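Local coordinates for ferrous iron uptake transporter protein B (Streptococcus thermophilus, PDB 3TAH) that probably drives uptake of ferrous iron across the cell membrane using GTP, the G-protein domain of this transporter being the part present here, bound to a fluorescent GDP analogue, at residues N21-H26 and L51-L56; Q28-W33 and E39-L44; E5-G10 and R73-S78. The protein carries 1 engineered substitution. All blocks are in the same frame, centred on the assembly; numbering follows the deposited sequence.

Interaction 1 of 3, residues N21-H26 and L51-L56; sequences NLITGH and LEIQDL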
# COMPACT_ATOMS: atom_id res chain seq x y z
N ASN A 21 17.78 2.04 -8.05
CA ASN A 21 19.12 2.04 -8.68
C ASN A 21 20.18 1.41 -7.81
O ASN A 21 21.01 0.66 -8.32
CB ASN A 21 19.52 3.46 -9.11
CG ASN A 21 18.65 3.99 -10.24
OD1 ASN A 21 18.05 3.21 -10.98
ND2 ASN A 21 18.59 5.31 -10.38
N LEU A 22 20.16 1.67 -6.50
CA LEU A 22 21.09 1.01 -5.58
C LEU A 22 20.88 -0.50 -5.50
O LEU A 22 21.85 -1.27 -5.51
CB LEU A 22 20.96 1.58 -4.16
CG LEU A 22 21.67 2.88 -3.85
CD1 LEU A 22 21.27 3.37 -2.46
CD2 LEU A 22 23.19 2.66 -3.95
N ILE A 23 19.62 -0.92 -5.43
CA ILE A 23 19.28 -2.32 -5.24
C ILE A 23 19.58 -3.17 -6.47
O ILE A 23 20.04 -4.31 -6.33
CB ILE A 23 17.78 -2.50 -4.87
CG1 ILE A 23 17.48 -1.89 -3.49
CG2 ILE A 23 17.40 -3.98 -4.83
CD1 ILE A 23 16.01 -1.58 -3.27
N THR A 24 19.31 -2.61 -7.65
CA THR A 24 19.48 -3.32 -8.93
C THR A 24 20.77 -2.99 -9.69
O THR A 24 21.16 -3.75 -10.59
CB THR A 24 18.31 -3.07 -9.90
OG1 THR A 24 18.29 -1.69 -10.32
CG2 THR A 24 16.98 -3.46 -9.24
N GLY A 25 21.42 -1.87 -9.34
CA GLY A 25 22.57 -1.40 -10.10
C GLY A 25 22.16 -1.02 -11.51
O GLY A 25 21.02 -0.61 -11.75
N HIS A 26 23.08 -1.18 -12.46
CA HIS A 26 22.82 -0.81 -13.86
C HIS A 26 22.03 -1.87 -14.65
O HIS A 26 21.67 -1.61 -15.80
CB HIS A 26 24.13 -0.48 -14.58
CG HIS A 26 24.94 0.58 -13.89
ND1 HIS A 26 24.81 1.92 -14.18
CD2 HIS A 26 25.89 0.49 -12.93
CE1 HIS A 26 25.65 2.62 -13.42
NE2 HIS A 26 26.31 1.77 -12.65
N LEU A 51 15.86 -12.57 -6.46
CA LEU A 51 14.86 -11.56 -6.13
C LEU A 51 14.69 -10.59 -7.29
O LEU A 51 15.68 -10.04 -7.80
CB LEU A 51 15.28 -10.77 -4.89
CG LEU A 51 15.70 -11.53 -3.64
CD1 LEU A 51 16.05 -10.53 -2.54
CD2 LEU A 51 14.65 -12.51 -3.15
N GLU A 52 13.45 -10.37 -7.72
CA GLU A 52 13.19 -9.37 -8.76
C GLU A 52 12.41 -8.20 -8.18
O GLU A 52 11.42 -8.40 -7.47
CB GLU A 52 12.40 -9.98 -9.90
CG GLU A 52 12.17 -9.03 -11.06
CD GLU A 52 11.70 -9.74 -12.32
OE1 GLU A 52 12.35 -9.62 -13.38
OE2 GLU A 52 10.68 -10.44 -12.24
N ILE A 53 12.85 -6.99 -8.50
CA ILE A 53 12.18 -5.77 -8.10
C ILE A 53 11.31 -5.32 -9.27
O ILE A 53 11.81 -5.05 -10.37
CB ILE A 53 13.17 -4.65 -7.72
CG1 ILE A 53 14.18 -5.16 -6.68
CG2 ILE A 53 12.45 -3.42 -7.24
CD1 ILE A 53 13.59 -5.74 -5.43
N GLN A 54 10.00 -5.26 -9.03
CA GLN A 54 9.08 -4.67 -9.97
C GLN A 54 8.88 -3.24 -9.51
O GLN A 54 8.21 -3.01 -8.50
CB GLN A 54 7.74 -5.42 -9.99
CG GLN A 54 6.72 -4.82 -10.97
CD GLN A 54 7.22 -4.83 -12.39
OE1 GLN A 54 7.37 -5.88 -12.97
NE2 GLN A 54 7.49 -3.64 -12.95
N ASP A 55 9.47 -2.29 -10.23
CA ASP A 55 9.21 -0.90 -9.94
C ASP A 55 7.75 -0.63 -10.32
O ASP A 55 7.20 -1.25 -11.25
CB ASP A 55 10.16 0.05 -10.69
CG ASP A 55 10.10 1.47 -10.17
OD1 ASP A 55 10.09 1.68 -8.94
OD2 ASP A 55 10.07 2.39 -11.01
N LEU A 56 7.12 0.26 -9.56
CA LEU A 56 5.77 0.71 -9.84
C LEU A 56 5.82 2.23 -9.85
O LEU A 56 6.68 2.81 -9.18
CB LEU A 56 4.79 0.17 -8.80
CG LEU A 56 4.55 -1.33 -8.78
CD1 LEU A 56 3.58 -1.71 -7.65
CD2 LEU A 56 3.99 -1.83 -10.12
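I23 lays its CG2 methyl over the CG1 methylene of I53, with I23 CG2 3.9 Å from I53 CG1. The two isoleucines cross at about a right angle, which confines their overlap to one branch of each. In I23 the branch that reaches the strand is CG2, set opposite the backbone N, while CG1 swings beside that nitrogen. T24 brings a second methyl to the same methylene, its CG2 lying 4.2 Å from I53 CG1, so the CG1 of one strand residue receives two consecutive helix residues. The threonine is turned by its hydroxyl: OG1 sits between the backbone N and the carbonyl carbon (chi1 67°) and hydrogen-bonds to the carbonyl of F20 one turn earlier, leaving CG2 as the group presented to the sheet. Directly afterwards G25 takes a positive phi and the chain leaves the helix. This is the P-loop GTPase fold, in which the helix following the Walker A sequence packs on the central sheet, here against the strand that runs into the D-L-P-G sequence beginning at D55. The seam is buried and purely apolar across the two segments. V45 touches both isoleucines, V151 and V155 of helix 151-159 continue the hydrophobic surface around I23, and I6 and L8 flank I53. At the end of the strand the chemistry changes. D55 forms a salt bridge with K16 of the P-loop, whose amine also hydrogen-bonds to the carbonyl of L56, and in another structure of this protein the aspartate takes part in a magnesium site. Q54 turns its amide forward along its own strand, NE2 donating to D55 O at 2.9 Å in an almost straight bond (173°) that uses a lone pair in the carbonyl plane.

Interaction 2 of 3, residues Q28-W33 and E39-L44; sequences QRVGNW and ERKSGL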
# COMPACT_ATOMS: atom_id res chain seq x y z
N GLN A 28 18.87 -3.19 -15.49
CA GLN A 28 17.42 -3.01 -15.50
C GLN A 28 16.80 -3.28 -16.87
O GLN A 28 17.49 -3.27 -17.90
CB GLN A 28 17.05 -1.60 -15.04
CG GLN A 28 17.61 -0.48 -15.90
CD GLN A 28 17.09 0.87 -15.47
OE1 GLN A 28 17.06 1.19 -14.28
NE2 GLN A 28 16.66 1.68 -16.44
N ARG A 29 15.49 -3.52 -16.86
CA ARG A 29 14.69 -3.76 -18.04
C ARG A 29 13.58 -2.72 -18.06
O ARG A 29 12.87 -2.59 -17.07
CB ARG A 29 14.14 -5.18 -17.97
CG ARG A 29 13.27 -5.57 -19.12
CD ARG A 29 13.31 -7.07 -19.31
NE ARG A 29 13.08 -7.83 -18.09
CZ ARG A 29 11.89 -8.20 -17.60
NH1 ARG A 29 10.75 -7.88 -18.22
NH2 ARG A 29 11.83 -8.89 -16.47
N VAL A 30 13.44 -1.99 -19.17
CA VAL A 30 12.47 -0.91 -19.29
C VAL A 30 11.57 -1.08 -20.52
O VAL A 30 12.04 -1.42 -21.60
CB VAL A 30 13.15 0.48 -19.34
CG1 VAL A 30 12.11 1.59 -19.46
CG2 VAL A 30 13.99 0.70 -18.11
N GLY A 31 10.28 -0.86 -20.33
CA GLY A 31 9.28 -0.91 -21.41
C GLY A 31 8.07 -0.10 -21.01
O GLY A 31 8.20 0.89 -20.30
N ASN A 32 6.90 -0.52 -21.46
CA ASN A 32 5.65 0.10 -21.05
C ASN A 32 4.68 -0.95 -20.54
O ASN A 32 4.80 -2.13 -20.90
CB ASN A 32 4.99 0.88 -22.21
CG ASN A 32 4.55 -0.03 -23.34
OD1 ASN A 32 5.38 -0.53 -24.10
ND2 ASN A 32 3.24 -0.24 -23.47
N TRP A 33 3.73 -0.53 -19.72
CA TRP A 33 2.67 -1.43 -19.28
C TRP A 33 1.72 -1.63 -20.46
O TRP A 33 1.50 -0.70 -21.25
CB TRP A 33 1.95 -0.91 -18.04
CG TRP A 33 2.82 -1.01 -16.82
CD1 TRP A 33 3.63 -0.05 -16.32
CD2 TRP A 33 2.95 -2.14 -15.95
NE1 TRP A 33 4.28 -0.50 -15.19
CE2 TRP A 33 3.87 -1.78 -14.94
CE3 TRP A 33 2.38 -3.43 -15.93
CZ2 TRP A 33 4.24 -2.66 -13.92
CZ3 TRP A 33 2.76 -4.30 -14.91
CH2 TRP A 33 3.68 -3.91 -13.92
N GLU A 39 5.64 3.82 -18.01
CA GLU A 39 6.87 3.02 -17.99
C GLU A 39 6.70 1.76 -17.14
O GLU A 39 6.15 1.82 -16.04
CB GLU A 39 8.04 3.85 -17.45
CG GLU A 39 9.31 3.06 -17.13
CD GLU A 39 10.33 3.91 -16.42
OE1 GLU A 39 11.07 4.63 -17.13
OE2 GLU A 39 10.39 3.86 -15.17
N ARG A 40 7.18 0.64 -17.66
CA ARG A 40 7.29 -0.60 -16.91
C ARG A 40 8.76 -0.90 -16.74
O ARG A 40 9.47 -1.11 -17.74
CB ARG A 40 6.60 -1.73 -17.65
CG ARG A 40 6.60 -3.07 -16.93
CD ARG A 40 5.86 -4.07 -17.81
NE ARG A 40 5.61 -5.34 -17.16
CZ ARG A 40 4.95 -6.36 -17.73
NH1 ARG A 40 4.49 -6.26 -18.98
NH2 ARG A 40 4.77 -7.48 -17.05
N LYS A 41 9.23 -0.91 -15.49
CA LYS A 41 10.64 -1.10 -15.20
C LYS A 41 10.83 -2.13 -14.10
O LYS A 41 10.14 -2.09 -13.09
CB LYS A 41 11.27 0.22 -14.77
CG LYS A 41 12.78 0.12 -14.49
CD LYS A 41 13.40 1.51 -14.33
CE LYS A 41 12.85 2.27 -13.12
NZ LYS A 41 13.59 3.55 -12.89
N SER A 42 11.78 -3.02 -14.32
CA SER A 42 12.15 -4.01 -13.33
C SER A 42 13.64 -4.28 -13.40
O SER A 42 14.31 -3.92 -14.37
CB SER A 42 11.38 -5.30 -13.56
OG SER A 42 11.74 -5.88 -14.81
N GLY A 43 14.13 -4.93 -12.35
CA GLY A 43 15.53 -5.35 -12.25
C GLY A 43 15.71 -6.40 -11.19
O GLY A 43 14.95 -6.45 -10.22
N LEU A 44 16.73 -7.25 -11.36
CA LEU A 44 17.08 -8.25 -10.36
C LEU A 44 17.89 -7.60 -9.25
O LEU A 44 18.64 -6.65 -9.49
CB LEU A 44 17.86 -9.40 -11.00
CG LEU A 44 17.12 -10.16 -12.11
CD1 LEU A 44 17.99 -11.33 -12.63
CD2 LEU A 44 15.76 -10.67 -11.66
O HOH W 1 16.24 3.41 -13.03
O HOH W 2 13.83 -7.49 -14.37
O HOH W 3 7.10 0.04 -13.61
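R29 and S42 exchange both backbone hydrogen bonds in the beta hairpin of strands 28-32 and 39-45, at the edge of the GTPase sheet: R29 N donates to S42 O at 2.8 Å and S42 N to R29 O. G31 and R40 form the next such pair, G31 N reaching R40 O and R40 N reaching G31 O. Between them lies the non-hydrogen-bonded pair V30 and K41, whose side chains run side by side in the same direction. Water serves several polar ends. One molecule donates a hydrogen bond to Q28 OE1 and accepts one from K41 NZ, at 2.7 Å in each case; another joins the hydroxyl of S42 to R29 NH2, weakly on the arginine side. R40, extended from CG to NE, lies across W33 with its guanidinium flat on the indole, planes 14° apart, and its CB over the five-membered ring. A third water accepts from W33 NE1 at 3.3 Å and from K41 N at 3.0 Å.

Interaction 3 of 3, residues E5-G10 and R73-S78; sequences EIALIG and RDYLLS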
# COMPACT_ATOMS: atom_id res chain seq x y z
N GLU A 5 9.09 -11.99 -6.23
CA GLU A 5 8.76 -10.74 -6.89
C GLU A 5 8.40 -9.71 -5.83
O GLU A 5 7.42 -9.90 -5.10
CB GLU A 5 7.57 -10.93 -7.82
CG GLU A 5 7.42 -9.84 -8.84
CD GLU A 5 8.47 -9.91 -9.93
OE1 GLU A 5 8.62 -8.92 -10.67
OE2 GLU A 5 9.15 -10.95 -10.05
N ILE A 6 9.20 -8.65 -5.77
CA ILE A 6 9.05 -7.60 -4.78
C ILE A 6 8.60 -6.32 -5.49
O ILE A 6 9.36 -5.75 -6.27
CB ILE A 6 10.36 -7.34 -4.02
CG1 ILE A 6 10.84 -8.63 -3.33
CG2 ILE A 6 10.16 -6.21 -3.00
CD1 ILE A 6 12.15 -8.53 -2.57
N ALA A 7 7.37 -5.88 -5.21
CA ALA A 7 6.84 -4.64 -5.79
C ALA A 7 7.35 -3.43 -5.01
O ALA A 7 7.05 -3.30 -3.83
CB ALA A 7 5.29 -4.66 -5.80
N LEU A 8 8.10 -2.55 -5.67
CA LEU A 8 8.64 -1.33 -5.06
C LEU A 8 7.70 -0.16 -5.38
O LEU A 8 7.45 0.14 -6.55
CB LEU A 8 10.04 -1.06 -5.62
CG LEU A 8 10.86 0.06 -4.99
CD1 LEU A 8 11.32 -0.37 -3.62
CD2 LEU A 8 12.05 0.41 -5.87
N ILE A 9 7.18 0.50 -4.35
CA ILE A 9 6.26 1.61 -4.56
C ILE A 9 6.33 2.64 -3.42
O ILE A 9 6.63 2.32 -2.27
CB ILE A 9 4.80 1.09 -4.78
CG1 ILE A 9 3.86 2.22 -5.19
CG2 ILE A 9 4.28 0.38 -3.55
CD1 ILE A 9 2.52 1.70 -5.73
N GLY A 10 6.06 3.88 -3.77
CA GLY A 10 6.03 4.97 -2.80
C GLY A 10 5.60 6.23 -3.52
O GLY A 10 5.35 6.22 -4.73
N ARG A 73 -2.44 -0.32 -8.98
CA ARG A 73 -3.54 -1.10 -8.43
C ARG A 73 -3.72 -2.46 -9.12
O ARG A 73 -3.76 -3.49 -8.44
CB ARG A 73 -4.85 -0.32 -8.52
CG ARG A 73 -6.00 -1.02 -7.85
CD ARG A 73 -7.33 -0.49 -8.31
NE ARG A 73 -7.58 0.88 -7.87
CZ ARG A 73 -8.78 1.46 -7.83
NH1 ARG A 73 -9.87 0.79 -8.20
NH2 ARG A 73 -8.89 2.71 -7.41
N ASP A 74 -3.84 -2.45 -10.45
CA ASP A 74 -4.06 -3.69 -11.21
C ASP A 74 -2.94 -4.69 -10.95
O ASP A 74 -3.20 -5.88 -10.75
CB ASP A 74 -4.16 -3.42 -12.72
CG ASP A 74 -5.40 -2.62 -13.10
OD1 ASP A 74 -6.33 -2.51 -12.27
OD2 ASP A 74 -5.44 -2.09 -14.22
N TYR A 75 -1.71 -4.22 -10.93
CA TYR A 75 -0.59 -5.10 -10.66
C TYR A 75 -0.69 -5.69 -9.26
O TYR A 75 -0.57 -6.91 -9.09
CB TYR A 75 0.73 -4.37 -10.81
CG TYR A 75 1.86 -5.27 -10.44
CD1 TYR A 75 2.29 -6.27 -11.31
CD2 TYR A 75 2.50 -5.14 -9.21
CE1 TYR A 75 3.33 -7.12 -10.96
CE2 TYR A 75 3.53 -5.98 -8.86
CZ TYR A 75 3.94 -6.96 -9.73
OH TYR A 75 4.98 -7.79 -9.37
N LEU A 76 -0.91 -4.85 -8.26
CA LEU A 76 -0.99 -5.36 -6.88
C LEU A 76 -2.18 -6.29 -6.62
O LEU A 76 -2.05 -7.22 -5.83
CB LEU A 76 -0.98 -4.20 -5.87
CG LEU A 76 0.34 -3.41 -5.87
CD1 LEU A 76 0.20 -2.21 -4.96
CD2 LEU A 76 1.54 -4.31 -5.45
N LEU A 77 -3.32 -6.03 -7.26
CA LEU A 77 -4.49 -6.89 -7.14
C LEU A 77 -4.39 -8.18 -7.98
O LEU A 77 -5.18 -9.09 -7.78
CB LEU A 77 -5.77 -6.13 -7.52
CG LEU A 77 -6.46 -5.44 -6.34
CD1 LEU A 77 -5.45 -4.70 -5.47
CD2 LEU A 77 -7.57 -4.51 -6.82
N SER A 78 -3.43 -8.25 -8.90
CA SER A 78 -3.23 -9.45 -9.74
C SER A 78 -2.61 -10.62 -8.97
O SER A 78 -2.54 -11.74 -9.49
CB SER A 78 -2.35 -9.14 -10.96
OG SER A 78 -0.96 -9.06 -10.63
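The backbone carbonyl of Y75, the residue whose ring reaches over to A7, is gripped twice by S78. S78 OG donates to Y75 O at 2.7 Å and S78 N donates to the same oxygen at 3.2 Å, turning the chain back on itself. From here the tyrosine extends toward strand 4-10. Its CG stands opposite the backbone N (chi1 176°), which directs the ring outward from the helix to the sheet, and there the ring meets A7 with its edge: Y75 CE2 is 3.8 Å from A7 CB, the methyl lying near the ring plane. L76 approaches the same methyl with one branch, L76 CD2 being 3.8 Å from A7 CB, so that two neighbouring helix residues converge on one small side chain. Strand and helix run roughly antiparallel here, at 149°, their axes 10.8 Å apart. The contact belongs to the beta-alpha-beta crossover that leaves strand 51-55, passes through helix 67-77 and returns in strand 83-89; strand 4-10 lies between those two strands in the sheet and is covered by the crossing helix. It is also the strand that ends in the P-loop. While A7 faces the helix, I6 and L8 lie on the other side of the strand, against I53. At its far end the tyrosine crosses E5 obliquely, with carboxylate and ring planes 65° apart. The carboxylate does not bond to the phenol: E5 bends at chi2, and it is the methylene that comes close, E5 CG 3.2 Å from Y75 OH. The hydroxyl is buried by the contact, near Q54, and has no hydrogen-bonding partner in the model; L56 packs against the ring. On the outer side of the helix, R73 pairs with D209 of the helical region and hydrogen-bonds to the carbonyl of M62.

In the fold
The three contacts meet on one sheet, where strand 51-55 of interaction 1 lies between strand 39-45 and strand 4-10. Interaction 2 joins that strand on one side (I53 N to G43 O 2.8 Å, D55 N to K41 O 2.9 Å), interaction 3 on the other (E52 O to I6 N 2.8 Å). At that second border the carboxylates of E52 and E5 come within 2.7 Å (OE2 to OE2) and may share a proton. W33 of interaction 2 also touches Y75 of interaction 3. The bound GDP analogue is about 7 Å from the side chain of K41, against about 11 Å from that of I23; interaction 3 is linked to it through strand 4-10, which runs into the P-loop.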